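Local coordinates for peptide ABC transporter permease (Staphylococcus hominis, PDB 6EXS), which probably carries peptides across the bacterial membrane, including a thioalcohol-conjugated dipeptide that is a malodour precursor, as a POT-family member of the Major Facilitator Superfamily, at residues A[377-382]-A[401-406]; A[316-322]-A[393-399]; A[294-298]-A[368-372]. One frame throughout, in Å; residues are numbered along the deposited sequence.

How the interactions relate
Helix 364-389 runs through interactions 1 and 3, and helix 396-418, the next long helix in the chain, through interactions 1 and 2. Interaction 1 is therefore the middle contact, its centre about 14 Å from each of the others, whereas interactions 2 and 3 lie about 27 Å apart between centres and do not touch. Interaction 1 meets interaction 2 where Ile382 CD1 packs 4.1 Å from Phe394 CE1, and interaction 3 where Cys406 O comes 3.5 Å from Phe298 CE1. Of the three, interaction 1 contributes pocket residues, Tyr403 and Cys406; the side chains of Val399 and Phe298 approach the bound conjugated peptide to about 9 and 7 Å.

Interaction 1 (A[377-382]-A[401-406]); sequences LSYILI and LSYVIC. With C3H (2-[[(2~{R})-2-azanyl-3-[(3~{S})-3-methyl-1-oxidanyl-hexan-3-yl]sulfanyl-propanoyl]amino]ethanoic acid), chain O; OLC ((2R)-2,3-dihydroxypropyl (9Z)-octadec-9-enoate), chain F.
Ser378 and Ser402 meet in a buried, almost antiparallel helix-helix contact that joins successive membrane-spanning helices, 364-389 and 396-418, of the Major Facilitator Superfamily fold. The short segments run at 167° to each other with their axes 8.5 Å apart, with the small serines at the closest point of the two backbones. Ser402 OG donates to Ser378 O at 2.8 Å, reaching the oxygen from above the carbonyl plane, 54° out of it. Its chi1 of -172° turns the hydroxyl away from its own backbone N and across to the other helix. Ser378 O also receives a weak intrahelical bond from Ile382 N. A water ties the hydroxyls together, donating to Ser378 OG at 2.7 Å and to Ser402 OG at 2.8 Å; Ser378 OG is also hydrogen-bonded to Ala375 O in the preceding turn of its helix.

Beside this polar strip, Leu381 and Ile405 cross at about a right angle, with Leu381 CG 4.0 Å from Ile405 CD1. The outer branch of Leu381 turns to lipid, CD2 lying 3.7 Å from C7 of a monoolein chain. Ile405 CB and CG2 close over Ser378 CB.

Residues 401-406 also contribute to the peptide pocket. The Tyr403 side chain leaves its helix on the side away from 377-382, its OH hydrogen-bonded to Gly305 O and its CD1 3.4 Å from C6 of the ligand's hydroxyethyl arm. Cys406 lies between the serine pair and the ligand: its CB is against Ser378 OG, while its SG sits 4.0 Å from C, the terminal methyl of the ligand's propyl chain.

Interaction 2 (A[316-322]-A[393-399]); sequences RSDMQLN and QFSVNWV. With OLC ((2R)-2,3-dihydroxypropyl (9Z)-octadec-9-enoate), chain B; OLC ((2R)-2,3-dihydroxypropyl (9Z)-octadec-9-enoate), chain H.
Asp318 and Asn397 turn their side-chain oxygens to backbone N-H groups, each clasping the opposite segment in its own way. Asp318 OD1 is gripped from opposite faces of the carboxylate plane: Val396 N donates from one at 3.2 Å, and Gln320 N from the other at 3.1 Å, closing an Asx turn. With chi1 at 59°, the carboxylate lies back over its own backbone, where it can serve both donors. Asp318 N donates to Phe394 O at 2.9 Å, beside the single bridge between Ser317 and Phe394.

Asn397 works in both directions. Its OD1 accepts from Asn322 N at 3.1 Å, in the amide plane and on a lone pair, while ND2 donates to Asn322 O at 2.8 Å; ND2 also donates to the ester carbonyl oxygen O19 of a monoolein at 3.1 Å. Ser395 OG, at the N-cap of helix 396-418, accepts from Asn397 N and donates to a water that bridges to Asp318 OD2 and Gln320 O.

Between these polar grips Val396 points toward segment 316-322, its CG1 3.5 Å from Gln320 C and its CG2 beside Met319 SD and Ser317 OG, which is hydrogen-bonded to Gly313 O and accepts from Met319 N in an ST turn. Arg316 O lies over one face of the Phe394 ring, offset toward the rim.

Segment 316-322 leads from the end of helix 309-316 into the hairpin of strands 320-323 and 326-329, where Leu321 touches Trp326, while Phe394 and Trp398 pack on helix 364-389.

Interaction 3 (A[294-298]-A[368-372]); sequences LGMLF and FSIGT
Thr372 OG1 sits between two carbonyl oxygens, 2.9 Å from Leu294 O across the contact and 2.8 Å from Phe368 O in its own helix, and its one proton could serve either. This polar meeting lies inside a near-parallel pair of transmembrane helices in the Major Facilitator Superfamily fold, 279-302 and 364-389, whose short segments cross at 23° with axes 9.1 Å apart. Both oxygens also accept intrahelical bonds, from Phe298 N and Thr372 N.

A chi1 of -45° sets OG1 opposite the carbonyl carbon of Thr372 and sends CG2 to Leu297, whose CB is 3.6 Å away. Leu294 crosses Thr372 at about a right angle and reaches past it: CD1 packs on Phe368 CB and comes 3.4 Å from Ser369 OG, a hydroxyl hydrogen-bonded to Ala365 O.

Two phenylalanines flank this core, one from each helix. Phe368 brings its ring edge against Gly295, where no side chain intervenes, with CD2 3.9 Å from Gly295 N. Thr475 of helix 460-479 touches Leu294, Ser369 and Thr372, while Phe298 packs on Glu410 of helix 396-418. At the edge of the Phe298 ring, near its plane, Gly371 O lies 3.5 Å from CD1.

Interaction 1 (A[377-382]-A[401-406])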
loop_
_atom_site.group_PDB
_atom_site.type_symbol
_atom_site.label_atom_id
_atom_site.label_comp_id
_atom_site.label_asym_id
_atom_site.label_seq_id
_atom_site.Cartn_x
_atom_site.Cartn_y
_atom_site.Cartn_z
ATOM N N LEU A 377 -9.941 -16.732 -7.183
ATOM C CA LEU A 377 -11.304 -16.948 -7.700
ATOM C C LEU A 377 -11.870 -15.701 -8.394
ATOM O O LEU A 377 -12.703 -15.835 -9.289
ATOM C CB LEU A 377 -12.260 -17.435 -6.601
ATOM C CG LEU A 377 -12.101 -18.899 -6.197
ATOM C CD1 LEU A 377 -12.536 -19.116 -4.762
ATOM C CD2 LEU A 377 -12.826 -19.846 -7.171
ATOM N N SER A 378 -11.399 -14.498 -7.997
ATOM C CA SER A 378 -11.805 -13.224 -8.586
ATOM C C SER A 378 -11.182 -13.046 -9.982
ATOM O O SER A 378 -11.795 -12.420 -10.848
ATOM C CB SER A 378 -11.471 -12.060 -7.654
ATOM O OG SER A 378 -10.107 -11.676 -7.696
ATOM N N TYR A 379 -9.976 -13.629 -10.196
ATOM C CA TYR A 379 -9.270 -13.638 -11.489
ATOM C C TYR A 379 -9.782 -14.761 -12.419
ATOM O O TYR A 379 -9.862 -14.544 -13.624
ATOM C CB TYR A 379 -7.741 -13.656 -11.308
ATOM C CG TYR A 379 -7.096 -12.297 -11.504
ATOM C CD1 TYR A 379 -7.777 -11.122 -11.183
ATOM C CD2 TYR A 379 -5.787 -12.186 -11.975
ATOM C CE1 TYR A 379 -7.187 -9.870 -11.361
ATOM C CE2 TYR A 379 -5.181 -10.939 -12.141
ATOM C CZ TYR A 379 -5.889 -9.785 -11.839
ATOM O OH TYR A 379 -5.317 -8.554 -12.013
ATOM N N ILE A 380 -10.197 -15.920 -11.859
ATOM C CA ILE A 380 -10.826 -17.010 -12.630
ATOM C C ILE A 380 -12.203 -16.510 -13.122
ATOM O O ILE A 380 -12.569 -16.774 -14.266
ATOM C CB ILE A 380 -10.930 -18.334 -11.801
ATOM C CG1 ILE A 380 -9.530 -18.960 -11.497
ATOM C CG2 ILE A 380 -11.884 -19.361 -12.422
ATOM C CD1 ILE A 380 -8.633 -19.370 -12.693
ATOM N N LEU A 381 -12.934 -15.754 -12.272
ATOM C CA LEU A 381 -14.239 -15.169 -12.604
ATOM C C LEU A 381 -14.126 -14.252 -13.830
ATOM O O LEU A 381 -14.772 -14.545 -14.834
ATOM C CB LEU A 381 -14.850 -14.429 -11.378
ATOM C CG LEU A 381 -16.218 -13.677 -11.471
ATOM C CD1 LEU A 381 -16.090 -12.258 -12.042
ATOM C CD2 LEU A 381 -17.315 -14.496 -12.125
ATOM N N ILE A 382 -13.287 -13.179 -13.767
ATOM C CA ILE A 382 -13.127 -12.218 -14.865
ATOM C C ILE A 382 -12.536 -12.895 -16.137
ATOM O O ILE A 382 -13.022 -12.633 -17.242
ATOM C CB ILE A 382 -12.379 -10.921 -14.434
ATOM C CG1 ILE A 382 -12.561 -9.781 -15.466
ATOM C CG2 ILE A 382 -10.901 -11.154 -14.092
ATOM C CD1 ILE A 382 -14.006 -9.219 -15.632
ATOM N N LEU A 401 -17.970 -7.311 -9.762
ATOM C CA LEU A 401 -18.032 -8.594 -9.046
ATOM C C LEU A 401 -16.617 -9.124 -8.762
ATOM O O LEU A 401 -16.383 -9.671 -7.686
ATOM C CB LEU A 401 -18.890 -9.633 -9.812
ATOM C CG LEU A 401 -19.049 -11.057 -9.220
ATOM C CD1 LEU A 401 -19.459 -11.049 -7.722
ATOM C CD2 LEU A 401 -20.015 -11.875 -10.043
ATOM N N SER A 402 -15.671 -8.917 -9.694
ATOM C CA SER A 402 -14.275 -9.323 -9.491
ATOM C C SER A 402 -13.644 -8.559 -8.307
ATOM O O SER A 402 -13.031 -9.184 -7.447
ATOM C CB SER A 402 -13.462 -9.125 -10.760
ATOM O OG SER A 402 -12.176 -9.691 -10.580
ATOM N N TYR A 403 -13.866 -7.226 -8.232
ATOM C CA TYR A 403 -13.402 -6.364 -7.139
ATOM C C TYR A 403 -13.994 -6.810 -5.792
ATOM O O TYR A 403 -13.270 -6.871 -4.801
ATOM C CB TYR A 403 -13.784 -4.897 -7.408
ATOM C CG TYR A 403 -12.847 -4.183 -8.356
ATOM C CD1 TYR A 403 -11.583 -3.768 -7.939
ATOM C CD2 TYR A 403 -13.231 -3.895 -9.663
ATOM C CE1 TYR A 403 -10.720 -3.098 -8.804
ATOM C CE2 TYR A 403 -12.362 -3.262 -10.548
ATOM C CZ TYR A 403 -11.112 -2.849 -10.110
ATOM O OH TYR A 403 -10.257 -2.206 -10.972
ATOM N N VAL A 404 -15.305 -7.129 -5.774
ATOM C CA VAL A 404 -16.047 -7.548 -4.580
ATOM C C VAL A 404 -15.516 -8.879 -4.034
ATOM O O VAL A 404 -15.364 -9.004 -2.819
ATOM C CB VAL A 404 -17.591 -7.552 -4.798
ATOM C CG1 VAL A 404 -18.327 -8.097 -3.577
ATOM C CG2 VAL A 404 -18.112 -6.158 -5.165
ATOM N N ILE A 405 -15.206 -9.858 -4.912
ATOM C CA ILE A 405 -14.674 -11.155 -4.465
ATOM C C ILE A 405 -13.291 -10.969 -3.822
ATOM O O ILE A 405 -13.021 -11.532 -2.758
ATOM C CB ILE A 405 -14.708 -12.244 -5.576
ATOM C CG1 ILE A 405 -16.164 -12.508 -6.049
ATOM C CG2 ILE A 405 -14.029 -13.558 -5.105
ATOM C CD1 ILE A 405 -16.277 -13.105 -7.471
ATOM N N CYS A 406 -12.454 -10.119 -4.430
ATOM C CA CYS A 406 -11.113 -9.821 -3.928
ATOM C C CYS A 406 -11.106 -9.127 -2.555
ATOM O O CYS A 406 -10.296 -9.487 -1.696
ATOM C CB CYS A 406 -10.310 -9.034 -4.953
ATOM S SG CYS A 406 -8.525 -9.186 -4.736
HETATM O O2 C3H O . -5.672 1.727 1.493
HETATM C C11 C3H O . -6.674 1.112 1.575
HETATM O O3 C3H O . -6.911 0.254 2.505
HETATM C C10 C3H O . -7.806 1.178 0.592
HETATM N N1 C3H O . -7.381 1.516 -0.745
HETATM C C9 C3H O . -6.965 0.591 -1.594
HETATM O O1 C3H O . -6.129 -0.252 -1.306
HETATM C C8 C3H O . -7.561 0.568 -2.963
HETATM N N C3H O . -8.235 1.834 -3.213
HETATM C C7 C3H O . -6.477 0.389 -4.027
HETATM S S C3H O . -6.279 -1.260 -4.752
HETATM C C3 C3H O . -7.772 -1.743 -5.774
HETATM C C4 C3H O . -7.792 -0.809 -6.956
HETATM C C5 C3H O . -8.997 -1.676 -4.852
HETATM C C6 C3H O . -10.357 -1.815 -5.498
HETATM O O C3H O . -11.143 -0.683 -5.323
HETATM C C2 C3H O . -7.653 -3.183 -6.267
HETATM C C1 C3H O . -8.724 -4.136 -5.765
HETATM C C C3H O . -8.530 -5.523 -6.316
HETATM C C18 OLC F . -17.879 -15.340 -0.027
HETATM C C10 OLC F . -15.605 -18.176 -9.526
HETATM C C9 OLC F . -15.867 -18.189 -10.830
HETATM C C17 OLC F . -17.634 -16.431 -1.049
HETATM C C11 OLC F . -16.588 -18.267 -8.388
HETATM C C8 OLC F . -17.221 -18.276 -11.493
HETATM C C24 OLC F . -22.648 -15.740 -23.098
HETATM C C16 OLC F . -17.506 -15.922 -2.482
HETATM C C12 OLC F . -16.323 -17.268 -7.265
HETATM C C7 OLC F . -17.164 -18.094 -13.006
HETATM C C15 OLC F . -17.339 -17.039 -3.504
HETATM C C13 OLC F . -16.986 -17.644 -5.949
HETATM C C6 OLC F . -18.525 -17.939 -13.663
HETATM C C14 OLC F . -16.876 -16.577 -4.876
HETATM C C5 OLC F . -18.494 -17.912 -15.185
HETATM C C4 OLC F . -18.359 -16.523 -15.789
HETATM C C3 OLC F . -19.524 -16.110 -16.680
HETATM C C2 OLC F . -19.307 -16.400 -18.165
HETATM C C21 OLC F . -20.876 -15.345 -21.352
HETATM C C1 OLC F . -20.323 -15.749 -19.063
HETATM C C22 OLC F . -21.593 -16.365 -22.207
HETATM O O19 OLC F . -21.218 -15.036 -18.686
HETATM O O25 OLC F . -22.074 -14.929 -24.119
HETATM O O23 OLC F . -20.650 -17.100 -22.997
HETATM O O20 OLC F . -20.104 -16.054 -20.351
HETATM O O HOH W 1 -9.769 -9.423 -9.134
#

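Interaction 2 (A[316-322]-A[393-399])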
loop_
_atom_site.group_PDB
_atom_site.type_symbol
_atom_site.label_atom_id
_atom_site.label_comp_id
_atom_site.label_asym_id
_atom_site.label_seq_id
_atom_site.Cartn_x
_atom_site.Cartn_y
_atom_site.Cartn_z
ATOM N N ARG A 316 -13.092 -3.233 -22.191
ATOM C CA ARG A 316 -13.903 -4.390 -22.584
ATOM C C ARG A 316 -15.350 -4.374 -22.063
ATOM O O ARG A 316 -16.209 -5.037 -22.646
ATOM C CB ARG A 316 -13.191 -5.704 -22.206
ATOM C CG ARG A 316 -11.802 -5.826 -22.847
ATOM C CD ARG A 316 -11.801 -6.441 -24.246
ATOM N NE ARG A 316 -11.433 -7.861 -24.221
ATOM C CZ ARG A 316 -10.182 -8.323 -24.153
ATOM N NH1 ARG A 316 -9.156 -7.479 -24.097
ATOM N NH2 ARG A 316 -9.950 -9.628 -24.128
ATOM N N SER A 317 -15.636 -3.611 -21.012
ATOM C CA SER A 317 -17.003 -3.567 -20.500
ATOM C C SER A 317 -17.772 -2.352 -21.027
ATOM O O SER A 317 -17.166 -1.434 -21.591
ATOM C CB SER A 317 -17.024 -3.649 -18.976
ATOM O OG SER A 317 -17.021 -2.353 -18.411
ATOM N N ASP A 318 -19.102 -2.350 -20.836
ATOM C CA ASP A 318 -19.977 -1.265 -21.282
ATOM C C ASP A 318 -19.896 -0.021 -20.380
ATOM O O ASP A 318 -20.512 1.010 -20.698
ATOM C CB ASP A 318 -21.434 -1.757 -21.458
ATOM C CG ASP A 318 -22.141 -2.349 -20.244
ATOM O OD1 ASP A 318 -21.606 -2.232 -19.112
ATOM O OD2 ASP A 318 -23.244 -2.900 -20.417
ATOM N N MET A 319 -19.141 -0.132 -19.250
ATOM C CA MET A 319 -18.950 0.904 -18.217
ATOM C C MET A 319 -20.295 1.451 -17.736
ATOM O O MET A 319 -20.424 2.634 -17.407
ATOM C CB MET A 319 -17.998 2.024 -18.694
ATOM C CG MET A 319 -16.546 1.589 -18.832
ATOM S SD MET A 319 -15.825 0.850 -17.337
ATOM C CE MET A 319 -15.641 2.253 -16.340
ATOM N N GLN A 320 -21.300 0.570 -17.717
ATOM C CA GLN A 320 -22.679 0.917 -17.386
ATOM C C GLN A 320 -23.223 0.051 -16.233
ATOM O O GLN A 320 -23.598 -1.102 -16.442
ATOM C CB GLN A 320 -23.543 0.808 -18.680
ATOM C CG GLN A 320 -24.964 1.340 -18.577
ATOM C CD GLN A 320 -25.080 2.843 -18.461
ATOM O OE1 GLN A 320 -24.197 3.606 -18.868
ATOM N NE2 GLN A 320 -26.207 3.302 -17.927
ATOM N N LEU A 321 -23.216 0.591 -15.013
ATOM C CA LEU A 321 -23.741 -0.117 -13.830
ATOM C C LEU A 321 -25.241 -0.363 -14.064
ATOM O O LEU A 321 -25.933 0.535 -14.556
ATOM C CB LEU A 321 -23.500 0.723 -12.570
ATOM C CG LEU A 321 -23.898 0.152 -11.212
ATOM C CD1 LEU A 321 -23.136 -1.137 -10.879
ATOM C CD2 LEU A 321 -23.621 1.166 -10.120
ATOM N N ASN A 322 -25.705 -1.599 -13.833
ATOM C CA ASN A 322 -27.106 -1.951 -14.061
ATOM C C ASN A 322 -27.635 -2.955 -13.002
ATOM O O ASN A 322 -27.391 -4.162 -13.105
ATOM C CB ASN A 322 -27.302 -2.429 -15.510
ATOM C CG ASN A 322 -28.733 -2.697 -15.893
ATOM O OD1 ASN A 322 -29.683 -2.244 -15.257
ATOM N ND2 ASN A 322 -28.913 -3.438 -16.953
ATOM N N GLN A 393 -18.815 -7.051 -25.985
ATOM C CA GLN A 393 -18.748 -6.139 -24.839
ATOM C C GLN A 393 -19.727 -6.647 -23.775
ATOM O O GLN A 393 -20.875 -6.948 -24.094
ATOM C CB GLN A 393 -19.076 -4.703 -25.286
ATOM C CG GLN A 393 -19.275 -3.709 -24.165
ATOM C CD GLN A 393 -19.432 -2.311 -24.686
ATOM O OE1 GLN A 393 -18.446 -1.600 -24.882
ATOM N NE2 GLN A 393 -20.676 -1.876 -24.894
ATOM N N PHE A 394 -19.242 -6.809 -22.539
ATOM C CA PHE A 394 -20.020 -7.321 -21.407
ATOM C C PHE A 394 -20.338 -6.228 -20.396
ATOM O O PHE A 394 -19.836 -5.111 -20.510
ATOM C CB PHE A 394 -19.299 -8.509 -20.732
ATOM C CG PHE A 394 -17.861 -8.281 -20.333
ATOM C CD1 PHE A 394 -17.540 -7.777 -19.073
ATOM C CD2 PHE A 394 -16.821 -8.615 -21.195
ATOM C CE1 PHE A 394 -16.206 -7.571 -18.698
ATOM C CE2 PHE A 394 -15.485 -8.403 -20.821
ATOM C CZ PHE A 394 -15.190 -7.882 -19.575
ATOM N N SER A 395 -21.171 -6.543 -19.411
ATOM C CA SER A 395 -21.550 -5.586 -18.389
ATOM C C SER A 395 -20.396 -5.353 -17.390
ATOM O O SER A 395 -19.674 -6.301 -17.033
ATOM C CB SER A 395 -22.814 -6.066 -17.677
ATOM O OG SER A 395 -23.174 -5.242 -16.581
ATOM N N VAL A 396 -20.242 -4.074 -16.931
ATOM C CA VAL A 396 -19.259 -3.647 -15.918
ATOM C C VAL A 396 -19.553 -4.353 -14.569
ATOM O O VAL A 396 -18.663 -4.429 -13.722
ATOM C CB VAL A 396 -19.196 -2.094 -15.782
ATOM C CG1 VAL A 396 -20.366 -1.536 -14.972
ATOM C CG2 VAL A 396 -17.871 -1.644 -15.183
ATOM N N ASN A 397 -20.800 -4.886 -14.395
ATOM C CA ASN A 397 -21.258 -5.620 -13.206
ATOM C C ASN A 397 -20.322 -6.798 -12.925
ATOM O O ASN A 397 -20.084 -7.131 -11.760
ATOM C CB ASN A 397 -22.701 -6.126 -13.388
ATOM C CG ASN A 397 -23.805 -5.085 -13.453
ATOM O OD1 ASN A 397 -23.612 -3.875 -13.285
ATOM N ND2 ASN A 397 -25.014 -5.547 -13.687
ATOM N N TRP A 398 -19.765 -7.396 -14.005
ATOM C CA TRP A 398 -18.792 -8.489 -13.963
ATOM C C TRP A 398 -17.468 -8.011 -13.371
ATOM O O TRP A 398 -16.960 -8.649 -12.451
ATOM C CB TRP A 398 -18.581 -9.089 -15.366
ATOM C CG TRP A 398 -19.741 -9.898 -15.876
ATOM C CD1 TRP A 398 -20.485 -9.646 -16.989
ATOM C CD2 TRP A 398 -20.293 -11.089 -15.284
ATOM N NE1 TRP A 398 -21.460 -10.609 -17.136
ATOM C CE2 TRP A 398 -21.359 -11.512 -16.110
ATOM C CE3 TRP A 398 -19.978 -11.850 -14.140
ATOM C CZ2 TRP A 398 -22.111 -12.660 -15.832
ATOM C CZ3 TRP A 398 -20.720 -12.992 -13.871
ATOM C CH2 TRP A 398 -21.787 -13.375 -14.700
ATOM N N VAL A 399 -16.933 -6.870 -13.862
ATOM C CA VAL A 399 -15.674 -6.250 -13.399
ATOM C C VAL A 399 -15.820 -5.862 -11.927
ATOM O O VAL A 399 -14.901 -6.098 -11.148
ATOM C CB VAL A 399 -15.234 -5.045 -14.279
ATOM C CG1 VAL A 399 -13.811 -4.600 -13.939
ATOM C CG2 VAL A 399 -15.345 -5.376 -15.762
HETATM C C18 OLC B . -18.980 3.552 -5.167
HETATM C C10 OLC B . -22.274 -5.213 -6.291
HETATM C C9 OLC B . -22.086 -6.306 -7.028
HETATM C C17 OLC B . -18.275 2.245 -5.456
HETATM C C11 OLC B . -22.440 -3.783 -6.753
HETATM C C8 OLC B . -21.965 -6.408 -8.528
HETATM C C24 OLC B . -25.745 -11.766 -17.906
HETATM C C16 OLC B . -19.008 1.341 -6.430
HETATM C C12 OLC B . -21.587 -2.784 -5.955
HETATM C C7 OLC B . -23.215 -6.941 -9.239
HETATM C C15 OLC B . -19.960 0.340 -5.793
HETATM C C13 OLC B . -21.866 -1.323 -6.273
HETATM C C6 OLC B . -23.466 -8.448 -9.131
HETATM C C14 OLC B . -20.659 -0.560 -6.808
HETATM C C5 OLC B . -22.643 -9.351 -10.054
HETATM C C4 OLC B . -22.989 -9.339 -11.546
HETATM C C3 OLC B . -24.277 -10.053 -11.933
HETATM C C2 OLC B . -24.250 -10.642 -13.346
HETATM C C21 OLC B . -24.812 -9.658 -16.843
HETATM C C1 OLC B . -24.630 -9.701 -14.457
HETATM C C22 OLC B . -25.742 -10.252 -17.883
HETATM O O19 OLC B . -24.666 -8.504 -14.364
HETATM O O25 OLC B . -24.494 -12.286 -18.339
HETATM O O23 OLC B . -27.072 -9.760 -17.710
HETATM O O20 OLC B . -24.905 -10.373 -15.584
HETATM C C9 OLC H . -25.976 -9.494 -3.075
HETATM C C8 OLC H . -26.226 -9.967 -4.476
HETATM C C24 OLC H . -27.086 -6.305 -16.323
HETATM C C7 OLC H . -26.555 -8.840 -5.451
HETATM C C6 OLC H . -26.698 -9.310 -6.892
HETATM C C5 OLC H . -27.055 -8.204 -7.875
HETATM C C4 OLC H . -27.149 -8.652 -9.326
HETATM C C3 OLC H . -27.670 -7.568 -10.257
HETATM C C2 OLC H . -27.727 -7.989 -11.719
HETATM C C21 OLC H . -29.100 -6.426 -14.790
HETATM C C1 OLC H . -28.627 -7.123 -12.553
HETATM C C22 OLC H . -28.572 -6.565 -16.203
HETATM O O19 OLC H . -29.526 -6.449 -12.115
HETATM O O25 OLC H . -26.680 -6.273 -17.686
HETATM O O23 OLC H . -28.910 -7.829 -16.770
HETATM O O20 OLC H . -28.311 -7.206 -13.858
HETATM O O HOH W 2 -24.315 -3.214 -17.926
#

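Interaction 3 (A[294-298]-A[368-372])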
loop_
_atom_site.group_PDB
_atom_site.type_symbol
_atom_site.label_atom_id
_atom_site.label_comp_id
_atom_site.label_asym_id
_atom_site.label_seq_id
_atom_site.Cartn_x
_atom_site.Cartn_y
_atom_site.Cartn_z
ATOM N N LEU A 294 1.445 -16.768 0.805
ATOM C CA LEU A 294 -0.002 -16.555 0.734
ATOM C C LEU A 294 -0.356 -15.070 0.674
ATOM O O LEU A 294 -1.197 -14.682 -0.152
ATOM C CB LEU A 294 -0.753 -17.252 1.888
ATOM C CG LEU A 294 -0.834 -18.797 1.871
ATOM C CD1 LEU A 294 -1.649 -19.306 3.042
ATOM C CD2 LEU A 294 -1.444 -19.330 0.587
ATOM N N GLY A 295 0.324 -14.261 1.503
ATOM C CA GLY A 295 0.169 -12.805 1.557
ATOM C C GLY A 295 0.601 -12.114 0.273
ATOM O O GLY A 295 -0.082 -11.211 -0.208
ATOM N N MET A 296 1.728 -12.563 -0.304
ATOM C CA MET A 296 2.286 -12.043 -1.550
ATOM C C MET A 296 1.334 -12.322 -2.729
ATOM O O MET A 296 1.058 -11.407 -3.511
ATOM C CB MET A 296 3.674 -12.658 -1.801
ATOM C CG MET A 296 4.600 -11.757 -2.566
ATOM S SD MET A 296 6.317 -12.336 -2.598
ATOM C CE MET A 296 6.172 -13.743 -3.716
ATOM N N LEU A 297 0.809 -13.577 -2.823
ATOM C CA LEU A 297 -0.138 -14.021 -3.848
ATOM C C LEU A 297 -1.436 -13.215 -3.768
ATOM O O LEU A 297 -2.038 -12.927 -4.808
ATOM C CB LEU A 297 -0.462 -15.525 -3.718
ATOM C CG LEU A 297 0.613 -16.563 -4.056
ATOM C CD1 LEU A 297 0.227 -17.902 -3.504
ATOM C CD2 LEU A 297 0.856 -16.668 -5.572
ATOM N N PHE A 298 -1.868 -12.848 -2.540
ATOM C CA PHE A 298 -3.081 -12.044 -2.352
ATOM C C PHE A 298 -2.899 -10.618 -2.884
ATOM O O PHE A 298 -3.745 -10.148 -3.652
ATOM C CB PHE A 298 -3.551 -12.004 -0.877
ATOM C CG PHE A 298 -4.739 -11.080 -0.746
ATOM C CD1 PHE A 298 -6.023 -11.535 -1.018
ATOM C CD2 PHE A 298 -4.562 -9.724 -0.492
ATOM C CE1 PHE A 298 -7.102 -10.662 -1.004
ATOM C CE2 PHE A 298 -5.644 -8.855 -0.481
ATOM C CZ PHE A 298 -6.901 -9.327 -0.754
ATOM N N PHE A 368 -5.665 -16.758 5.849
ATOM C CA PHE A 368 -4.802 -16.355 4.729
ATOM C C PHE A 368 -5.116 -17.163 3.474
ATOM O O PHE A 368 -5.175 -16.600 2.382
ATOM C CB PHE A 368 -3.327 -16.526 5.101
ATOM C CG PHE A 368 -2.662 -15.264 5.589
ATOM C CD1 PHE A 368 -3.051 -14.670 6.788
ATOM C CD2 PHE A 368 -1.619 -14.690 4.875
ATOM C CE1 PHE A 368 -2.434 -13.502 7.241
ATOM C CE2 PHE A 368 -0.996 -13.529 5.332
ATOM C CZ PHE A 368 -1.405 -12.944 6.513
ATOM N N SER A 369 -5.328 -18.481 3.641
ATOM C CA SER A 369 -5.677 -19.403 2.569
ATOM C C SER A 369 -7.029 -19.033 1.952
ATOM O O SER A 369 -7.125 -18.986 0.725
ATOM C CB SER A 369 -5.673 -20.841 3.077
ATOM O OG SER A 369 -4.370 -21.221 3.491
ATOM N N ILE A 370 -8.047 -18.705 2.799
ATOM C CA ILE A 370 -9.385 -18.275 2.381
ATOM C C ILE A 370 -9.281 -16.996 1.535
ATOM O O ILE A 370 -9.896 -16.920 0.466
ATOM C CB ILE A 370 -10.340 -18.097 3.594
ATOM C CG1 ILE A 370 -10.664 -19.444 4.254
ATOM C CG2 ILE A 370 -11.631 -17.372 3.192
ATOM C CD1 ILE A 370 -11.095 -19.328 5.773
ATOM N N GLY A 371 -8.485 -16.035 2.013
ATOM C CA GLY A 371 -8.245 -14.759 1.349
ATOM C C GLY A 371 -7.619 -14.885 -0.022
ATOM O O GLY A 371 -8.120 -14.290 -0.979
ATOM N N THR A 372 -6.525 -15.678 -0.125
ATOM C CA THR A 372 -5.771 -15.936 -1.364
ATOM C C THR A 372 -6.600 -16.710 -2.389
ATOM O O THR A 372 -6.541 -16.381 -3.575
ATOM C CB THR A 372 -4.447 -16.647 -1.067
ATOM O OG1 THR A 372 -3.822 -16.006 0.036
ATOM C CG2 THR A 372 -3.511 -16.616 -2.235
#